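PDB 3GP4: transcriptional regulator, MerR family from Listeria monocytogenes str. 4b F2365, which probably binds promoter DNA as a dimer through a helix-turn-helix domain and regulates transcription, as other members of the MerR family do. Local coordinates for residues A[67-70]-A[71-75]; A[82-85]-A[86-89]; A[89-92]-A[93-97]. One frame throughout, in Å; residues are numbered along the deposited sequence.

Interaction 1 (A[67-70]-A[71-75]); sequences DYLA and LFREG
L69 and F72 supply the apolar contact of this helical turn: CD1 of L69 rests 3.7 Å from CD2 of F72, meeting the ring obliquely. In both residues CG lies opposite the backbone N (chi1 -176° for L69, 170° for F72), which brings the two side chains together on one flank. The aliphatic base of R73 joins them, its CG 4.2 Å from CD1 of L69. W48 of helix 43-57 packs on L69 and also meets the F72 ring, so this flank fastens helix 62-74 to the rest of the DNA-binding part, which in MerR regulators is a winged helix-turn-helix.

The backbone supplies the polar interactions. F72 N donates almost straight to Y68 O at 3.0 Å, as L71 N does to D67 O; R73 N to L69 O is shorter, 2.8 Å, but less straight. The next, E74 N to A70 O, is 3.1 Å long and more bent (145°). There the helix ends: G75 turns out of it with a positive phi, while its N still bonds L71 O at 3.3 Å. T78 OG1, just beyond, hydrogen-bonds both L71 O and G75 O. The hydroxyl of Y68 hydrogen-bonds Y114 OH of the second subunit.

Interaction 2 (A[82-85]-A[86-89]); sequences RAEL and LKKQ
The carboxylate of E84 is shared between two lysines through water, one oxygen for each. At OE1, water 1 donates over 2.7 Å and accepts from K88 NZ; at OE2, water 2 donates and accepts from K87 NZ, which stands 3.1 Å from it. Direct pairing is not reached: OE1 of E84 and NZ of K88 are 4.1 Å apart, too far for a salt bridge, although the opposite charges probably still attract. Water 1 has a further task, donating at 2.7 Å to E84 O, the same carbonyl that accepts K88 N. The amide of Q89 is tied back likewise: its NE2 gives a hydrogen to water 3, which donates to L85 O, already the acceptor of Q89 N.

This solvated flank belongs to the first turns of helix 79-130, the long helix that in MerR proteins forms the dimer interface. L86 and R82 face the second subunit, L86 packing on its I111 and R82 making a salt bridge with its E124; K87 stands at the border, its NZ bonded to water 2 and in a salt bridge with D115 of that subunit.

The alkyl contacts are fewer. The extended chain of K87 runs back beside A83, bringing CE to 4.1 Å from A83 CB. L85 CD2 lies at the same distance from L86 CD2. In the backbone, L86 N bonds R82 O at 3.1 Å in a nearly straight line (179°), and K87 N bonds A83 O.

Interaction 3 (A[89-92]-A[93-97]); sequences QRIE and LKNRI
R96 reaches back one turn to E92 and, through a water, two turns to Q89, on the long helix 79-130, whose pairing with its counterpart in the second subunit is consistent with the antiparallel coiled coil by which MerR regulators dimerise. Backbone bonds keep the spacing regular: L93 N to Q89 O, N95 N to I91 O and R96 N to E92 O. K94 N bonds R90 O at 2.8 Å.

Packing between side chains one turn apart forms a second group. R90 and K94 run alongside each other in the same direction, and NH2 of R90 lies 3.7 Å from CB of K94, so the guanidinium meets the lysine's alkyl base. Their charged ends have separate partners: R90 makes a salt bridge with D108 of the second subunit, and K94 NZ makes one with D98 a turn further on. L104 of that subunit packs against R90, L93 and K94. On the outward flank, I91 lies beside N95, with CG2 of the isoleucine 3.8 Å from ND2 of the asparagine.

The third group is polar and runs through water. A bend at chi3 (-60°) folds the R96 guanidinium back over the helix, with E92 O over one face; NH1 is close to this oxygen but at a poor angle for a hydrogen bond. NH2 also bonds A58 O, linking the helix to the loop after helix 43-57. Water 5 accepts from R96 NH1 at 2.9 Å and donates to E92 OE1 at 2.6 Å, joining two opposite charges that do not touch. Water 4 sits at the guanidinium edge, in its plane: it accepts from R96 NH2 at 2.7 Å and donates both to Q89 O and, at 3.1 Å, to Q89 OE1.

From the N terminus, the three contacts come in series, and each spans a turn or two of helix without closing a long loop. Interaction 1 ends helix 62-74; a short connection then reverses the chain into helix 79-130, which carries interactions 2 and 3. The reversal brings interactions 1 and 2 into touch, with centres 12 Å apart: R82 CG lies 3.5 Å from L71 CB, and Y68 packs on L86. Interactions 2 and 3 share Q89 and continue along one helix. Interactions 1 and 3 do not touch, their nearest atoms being about 7 Å apart. None crosses another, and all three reach the second subunit; it is the touch of interactions 1 and 2 that ties the DNA-binding part to the dimer helix.

Interaction 1 (A[67-70]-A[71-75])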
# COMPACT_ATOMS: atom_id res chain seq x y z
N ASP A 67 19.91 -4.42 6.74
CA ASP A 67 20.63 -3.89 7.95
C ASP A 67 20.23 -4.63 9.20
O ASP A 67 21.09 -4.91 10.05
CB ASP A 67 20.33 -2.38 8.23
CG ASP A 67 21.19 -1.43 7.43
OD1 ASP A 67 21.94 -1.87 6.53
OD2 ASP A 67 21.11 -0.21 7.69
N TYR A 68 18.94 -4.93 9.33
CA TYR A 68 18.40 -5.60 10.51
C TYR A 68 18.98 -7.00 10.66
O TYR A 68 19.48 -7.37 11.74
CB TYR A 68 16.86 -5.65 10.45
CG TYR A 68 16.26 -6.37 11.63
CD1 TYR A 68 16.10 -5.73 12.84
CD2 TYR A 68 15.85 -7.70 11.52
CE1 TYR A 68 15.55 -6.38 13.94
CE2 TYR A 68 15.30 -8.37 12.62
CZ TYR A 68 15.15 -7.68 13.82
OH TYR A 68 14.60 -8.32 14.93
N LEU A 69 18.95 -7.77 9.57
CA LEU A 69 19.64 -9.07 9.58
C LEU A 69 21.16 -8.95 9.85
O LEU A 69 21.69 -9.72 10.69
CB LEU A 69 19.38 -9.87 8.30
CG LEU A 69 20.05 -11.24 8.38
CD1 LEU A 69 19.43 -12.11 9.46
CD2 LEU A 69 19.92 -11.90 7.07
N ALA A 70 21.85 -8.02 9.19
CA ALA A 70 23.28 -7.74 9.48
C ALA A 70 23.56 -7.49 10.97
O ALA A 70 24.50 -8.08 11.53
CB ALA A 70 23.83 -6.59 8.60
N LEU A 71 22.78 -6.61 11.60
CA LEU A 71 22.88 -6.40 13.06
C LEU A 71 22.68 -7.68 13.86
O LEU A 71 23.52 -8.03 14.74
CB LEU A 71 21.90 -5.32 13.52
CG LEU A 71 22.16 -3.88 13.05
CD1 LEU A 71 20.96 -2.98 13.25
CD2 LEU A 71 23.40 -3.25 13.75
N PHE A 72 21.59 -8.39 13.56
CA PHE A 72 21.30 -9.69 14.15
C PHE A 72 22.49 -10.66 14.06
O PHE A 72 22.87 -11.29 15.06
CB PHE A 72 20.02 -10.29 13.52
CG PHE A 72 19.78 -11.73 13.89
CD1 PHE A 72 19.22 -12.05 15.12
CD2 PHE A 72 20.11 -12.76 13.02
CE1 PHE A 72 19.01 -13.39 15.48
CE2 PHE A 72 19.88 -14.10 13.35
CZ PHE A 72 19.32 -14.40 14.59
N ARG A 73 23.12 -10.74 12.89
CA ARG A 73 24.23 -11.65 12.72
C ARG A 73 25.48 -11.23 13.51
O ARG A 73 26.25 -12.09 13.97
CB ARG A 73 24.51 -11.92 11.23
CG ARG A 73 23.39 -12.81 10.62
CD ARG A 73 23.75 -13.43 9.27
NE ARG A 73 24.96 -14.23 9.35
CZ ARG A 73 25.88 -14.31 8.39
NH1 ARG A 73 25.71 -13.65 7.24
NH2 ARG A 73 26.97 -15.05 8.56
N GLU A 74 25.65 -9.93 13.69
CA GLU A 74 26.78 -9.37 14.46
C GLU A 74 26.75 -9.72 15.95
O GLU A 74 27.80 -9.76 16.61
CB GLU A 74 26.77 -7.86 14.32
CG GLU A 74 28.12 -7.25 14.43
CD GLU A 74 28.88 -7.36 13.14
OE1 GLU A 74 28.43 -6.73 12.16
OE2 GLU A 74 29.89 -8.09 13.10
N GLY A 75 25.56 -9.93 16.49
CA GLY A 75 25.45 -10.39 17.86
C GLY A 75 24.75 -9.50 18.87
O GLY A 75 24.16 -8.46 18.55

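Interaction 2 (A[82-85]-A[86-89])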
# COMPACT_ATOMS: atom_id res chain seq x y z
N ARG A 82 19.09 -2.60 16.85
CA ARG A 82 17.98 -3.29 16.20
C ARG A 82 16.58 -2.77 16.62
O ARG A 82 15.70 -2.68 15.77
CB ARG A 82 18.11 -4.79 16.40
CG ARG A 82 18.98 -5.46 15.40
CD ARG A 82 19.04 -6.97 15.70
NE ARG A 82 20.09 -7.28 16.70
CZ ARG A 82 20.12 -8.39 17.44
NH1 ARG A 82 19.17 -9.32 17.33
NH2 ARG A 82 21.12 -8.60 18.28
N ALA A 83 16.37 -2.46 17.91
CA ALA A 83 15.08 -1.94 18.36
C ALA A 83 14.84 -0.55 17.76
O ALA A 83 13.71 -0.26 17.33
CB ALA A 83 14.95 -1.87 19.89
N GLU A 84 15.89 0.26 17.71
CA GLU A 84 15.77 1.61 17.09
C GLU A 84 15.40 1.53 15.61
O GLU A 84 14.62 2.38 15.09
CB GLU A 84 17.07 2.38 17.22
CG GLU A 84 17.38 2.83 18.65
CD GLU A 84 16.37 3.84 19.16
OE1 GLU A 84 15.97 4.75 18.37
OE2 GLU A 84 15.96 3.72 20.35
N LEU A 85 16.02 0.56 14.92
CA LEU A 85 15.74 0.32 13.49
C LEU A 85 14.27 -0.05 13.28
O LEU A 85 13.57 0.59 12.46
CB LEU A 85 16.68 -0.76 12.92
CG LEU A 85 16.66 -1.15 11.43
CD1 LEU A 85 17.95 -1.85 11.09
CD2 LEU A 85 15.50 -2.07 11.04
N LEU A 86 13.78 -1.06 14.02
CA LEU A 86 12.35 -1.42 14.03
C LEU A 86 11.42 -0.23 14.37
O LEU A 86 10.37 -0.05 13.70
CB LEU A 86 12.09 -2.66 14.93
CG LEU A 86 12.86 -3.93 14.55
CD1 LEU A 86 12.46 -5.13 15.42
CD2 LEU A 86 12.73 -4.28 13.02
N LYS A 87 11.79 0.59 15.36
CA LYS A 87 10.97 1.73 15.77
C LYS A 87 10.83 2.77 14.63
O LYS A 87 9.71 3.33 14.43
CB LYS A 87 11.51 2.40 17.05
CG LYS A 87 11.19 1.60 18.33
CD LYS A 87 12.01 2.06 19.55
CE LYS A 87 12.06 0.99 20.65
NZ LYS A 87 12.47 1.56 21.99
N LYS A 88 11.92 3.02 13.92
CA LYS A 88 11.95 3.95 12.74
C LYS A 88 11.02 3.41 11.64
O LYS A 88 10.21 4.17 11.04
CB LYS A 88 13.37 4.02 12.19
CG LYS A 88 13.80 5.34 11.59
CD LYS A 88 14.60 6.12 12.70
CE LYS A 88 16.00 5.50 12.95
NZ LYS A 88 16.54 5.65 14.37
N GLN A 89 11.16 2.12 11.36
CA GLN A 89 10.30 1.46 10.33
C GLN A 89 8.83 1.48 10.74
O GLN A 89 7.93 1.66 9.87
CB GLN A 89 10.75 0.02 10.07
CG GLN A 89 12.10 -0.06 9.40
CD GLN A 89 12.09 0.67 8.05
OE1 GLN A 89 11.20 0.45 7.22
NE2 GLN A 89 13.05 1.56 7.85
O HOH W 1 14.54 4.85 16.13
O HOH W 2 15.50 1.48 21.24
O HOH W 3 14.84 1.81 10.09

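Interaction 3 (A[89-92]-A[93-97])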
# COMPACT_ATOMS: atom_id res chain seq x y z
N GLN A 89 11.16 2.12 11.36
CA GLN A 89 10.30 1.46 10.33
C GLN A 89 8.83 1.48 10.74
O GLN A 89 7.93 1.66 9.87
CB GLN A 89 10.75 0.02 10.07
CG GLN A 89 12.10 -0.06 9.40
CD GLN A 89 12.09 0.67 8.05
OE1 GLN A 89 11.20 0.45 7.22
NE2 GLN A 89 13.05 1.56 7.85
N ARG A 90 8.58 1.32 12.04
CA ARG A 90 7.23 1.37 12.61
C ARG A 90 6.55 2.71 12.36
O ARG A 90 5.38 2.75 11.87
CB ARG A 90 7.29 1.05 14.12
CG ARG A 90 5.96 0.58 14.77
CD ARG A 90 4.93 1.73 15.04
NE ARG A 90 3.76 1.15 15.72
CZ ARG A 90 2.57 1.72 15.91
NH1 ARG A 90 1.59 1.02 16.48
NH2 ARG A 90 2.34 2.96 15.51
N ILE A 91 7.26 3.79 12.69
CA ILE A 91 6.75 5.17 12.43
C ILE A 91 6.35 5.33 10.94
O ILE A 91 5.25 5.83 10.63
CB ILE A 91 7.80 6.22 12.84
CG1 ILE A 91 7.85 6.31 14.37
CG2 ILE A 91 7.56 7.59 12.15
CD1 ILE A 91 9.04 7.13 14.87
N GLU A 92 7.25 4.92 10.06
CA GLU A 92 7.03 5.10 8.62
C GLU A 92 5.88 4.25 8.10
O GLU A 92 5.12 4.70 7.21
CB GLU A 92 8.32 4.84 7.83
CG GLU A 92 9.41 5.87 8.19
CD GLU A 92 10.76 5.62 7.55
OE1 GLU A 92 10.85 4.87 6.56
OE2 GLU A 92 11.75 6.20 8.05
N LEU A 93 5.76 3.03 8.62
CA LEU A 93 4.64 2.17 8.26
C LEU A 93 3.33 2.77 8.79
O LEU A 93 2.31 2.77 8.07
CB LEU A 93 4.83 0.71 8.77
CG LEU A 93 3.64 -0.28 8.56
CD1 LEU A 93 3.14 -0.39 7.08
CD2 LEU A 93 3.97 -1.67 9.09
N LYS A 94 3.34 3.24 10.04
CA LYS A 94 2.13 3.86 10.63
C LYS A 94 1.71 5.06 9.78
O LYS A 94 0.51 5.22 9.50
CB LYS A 94 2.35 4.33 12.08
CG LYS A 94 1.17 5.14 12.71
CD LYS A 94 -0.10 4.27 12.68
CE LYS A 94 -1.14 4.65 13.79
NZ LYS A 94 -1.85 5.93 13.52
N ASN A 95 2.67 5.87 9.35
CA ASN A 95 2.36 7.00 8.48
C ASN A 95 1.73 6.56 7.15
O ASN A 95 0.70 7.14 6.77
CB ASN A 95 3.55 7.93 8.31
CG ASN A 95 3.91 8.64 9.61
OD1 ASN A 95 3.11 8.65 10.55
ND2 ASN A 95 5.12 9.21 9.69
N ARG A 96 2.28 5.52 6.51
CA ARG A 96 1.69 4.93 5.28
C ARG A 96 0.25 4.47 5.45
O ARG A 96 -0.64 4.77 4.60
CB ARG A 96 2.55 3.80 4.70
CG ARG A 96 3.85 4.27 4.03
CD ARG A 96 4.50 3.14 3.19
NE ARG A 96 4.87 1.94 3.96
CZ ARG A 96 5.98 1.83 4.71
NH1 ARG A 96 6.81 2.85 4.84
NH2 ARG A 96 6.24 0.69 5.35
N ILE A 97 -0.00 3.75 6.55
CA ILE A 97 -1.36 3.31 6.90
C ILE A 97 -2.30 4.51 7.08
O ILE A 97 -3.44 4.53 6.54
CB ILE A 97 -1.39 2.38 8.14
CG1 ILE A 97 -0.78 1.02 7.77
CG2 ILE A 97 -2.81 2.20 8.71
CD1 ILE A 97 -0.39 0.17 9.01
O HOH W 4 8.14 1.12 7.21
O HOH W 5 9.70 2.99 5.14